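Protection of telomeres protein 1 (PDB 7CUI) binds single-stranded telomeric DNA of the consensus 5'-GGTTAC-3', protects the 3' overhang of telomeres and regulates telomerase and telomere length. Local coordinates at residues 123-126 and 127-130. Numbering follows the deposited sequence.
Sequences MTLQ and LKER
Two successive turns of the alpha-helix 121-135, in the C-terminal part of the protein that this chain represents, meet through Leu-125 and Lys-128 on one flank and through an unbroken i to i+4 backbone pattern. Four consecutive bonds of this spacing mark the segment as regular alpha-helix: Leu-127 N to Met-123 O, Lys-128 N to Thr-124 O, Glu-129 N to Leu-125 O and Arg-130 N to Gln-126 O, with N to O distances of 2.9 to 3.1 Å in the four pairs.

Side-chain contact across the turn is sparse and apolar. Leu-125 and Lys-128 lie side by side and point the same way, bringing Leu-125 CD1 to 3.8 Å from Lys-128 CE, so it is the methylene part of the lysine, not its amine, that touches the leucine. The bend at chi3 (-95°) turns CE of Lys-128 toward the leucine methyl; chi4 then only sets the direction of NZ. That NZ forms a long, weak ion pair with Glu-139 of the following helix 138-148. Glu-129 instead runs past the carbonyl of Leu-125: its CG sits 3.4 Å from Leu-125 O, a contact of aliphatic carbon with an oxygen that already accepts the Glu-129 amide.

Other contacts tie the helix to its surroundings. Thr-124 OG1 bonds back to His-120 O just before the helix, and Arg-130 NE reaches Ile-107 O at the end of helix 100-107. Leu-127, the buried member, packs on Phe-68, and Lys-128 touches Leu-65, both of strand 49-73, while Gln-126 rests against the loop residues Lys-111 and Ile-112.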
loop_
_atom_site.group_PDB
_atom_site.type_symbol
_atom_site.label_atom_id
_atom_site.label_comp_id
_atom_site.label_asym_id
_atom_site.label_seq_id
_atom_site.Cartn_x
_atom_site.Cartn_y
_atom_site.Cartn_z
HETATM N N MSE A 123 -5.341 -3.002 19.692
HETATM C CA MSE A 123 -5.573 -2.365 18.412
HETATM C C MSE A 123 -4.676 -2.949 17.323
HETATM O O MSE A 123 -5.094 -3.041 16.172
HETATM C CB MSE A 123 -5.366 -0.859 18.502
HETATM C CG MSE A 123 -6.088 -0.146 17.393
HETATM SE SE MSE A 123 -5.557 1.717 17.415
HETATM C CE MSE A 123 -6.713 2.608 18.734
ATOM N N THR A 124 -3.441 -3.312 17.686
ATOM C CA THR A 124 -2.542 -3.980 16.757
ATOM C C THR A 124 -3.177 -5.288 16.284
ATOM O O THR A 124 -3.184 -5.551 15.086
ATOM C CB THR A 124 -1.133 -4.156 17.344
ATOM O OG1 THR A 124 -0.575 -2.875 17.653
ATOM C CG2 THR A 124 -0.202 -4.922 16.423
ATOM N N LEU A 125 -3.728 -6.078 17.222
ATOM C CA LEU A 125 -4.416 -7.324 16.906
ATOM C C LEU A 125 -5.603 -7.058 15.978
ATOM O O LEU A 125 -5.855 -7.826 15.053
ATOM C CB LEU A 125 -4.857 -8.025 18.200
ATOM C CG LEU A 125 -4.042 -9.241 18.658
ATOM C CD1 LEU A 125 -2.644 -9.278 18.045
ATOM C CD2 LEU A 125 -3.953 -9.297 20.179
ATOM N N GLN A 126 -6.308 -5.945 16.207
ATOM C CA GLN A 126 -7.473 -5.586 15.414
ATOM C C GLN A 126 -7.055 -5.218 13.991
ATOM O O GLN A 126 -7.774 -5.520 13.039
ATOM C CB GLN A 126 -8.240 -4.443 16.075
ATOM C CG GLN A 126 -9.126 -4.901 17.224
ATOM C CD GLN A 126 -9.384 -3.803 18.227
ATOM O OE1 GLN A 126 -9.257 -2.615 17.935
ATOM N NE2 GLN A 126 -9.749 -4.196 19.436
ATOM N N LEU A 127 -5.897 -4.558 13.867
ATOM C CA LEU A 127 -5.312 -4.188 12.589
ATOM C C LEU A 127 -4.946 -5.460 11.825
ATOM O O LEU A 127 -5.273 -5.581 10.647
ATOM C CB LEU A 127 -4.056 -3.356 12.870
ATOM C CG LEU A 127 -3.639 -2.274 11.872
ATOM C CD1 LEU A 127 -2.142 -2.330 11.647
ATOM C CD2 LEU A 127 -4.378 -2.348 10.548
ATOM N N LYS A 128 -4.265 -6.396 12.506
ATOM C CA LYS A 128 -3.889 -7.677 11.930
ATOM C C LYS A 128 -5.116 -8.335 11.311
ATOM O O LYS A 128 -5.070 -8.775 10.166
ATOM C CB LYS A 128 -3.314 -8.620 12.995
ATOM C CG LYS A 128 -1.879 -9.078 12.780
ATOM C CD LYS A 128 -1.593 -10.435 13.404
ATOM C CE LYS A 128 -0.987 -10.376 14.791
ATOM N NZ LYS A 128 0.364 -9.762 14.786
ATOM N N GLU A 129 -6.209 -8.376 12.083
ATOM C CA GLU A 129 -7.410 -9.108 11.712
ATOM C C GLU A 129 -8.060 -8.467 10.491
ATOM O O GLU A 129 -8.594 -9.169 9.637
ATOM C CB GLU A 129 -8.373 -9.227 12.894
ATOM C CG GLU A 129 -7.955 -10.292 13.897
ATOM C CD GLU A 129 -8.760 -10.318 15.188
ATOM O OE1 GLU A 129 -8.626 -11.307 15.947
ATOM O OE2 GLU A 129 -9.521 -9.351 15.435
ATOM N N ARG A 130 -7.973 -7.137 10.404
ATOM C CA ARG A 130 -8.552 -6.413 9.286
ATOM C C ARG A 130 -7.724 -6.647 8.023
ATOM O O ARG A 130 -8.278 -6.933 6.964
ATOM C CB ARG A 130 -8.674 -4.923 9.611
ATOM C CG ARG A 130 -9.697 -4.201 8.749
ATOM C CD ARG A 130 -10.904 -3.775 9.554
ATOM N NE ARG A 130 -11.930 -3.154 8.726
ATOM C CZ ARG A 130 -13.063 -3.745 8.376
ATOM N NH1 ARG A 130 -13.319 -4.977 8.782
ATOM N NH2 ARG A 130 -13.939 -3.099 7.628
#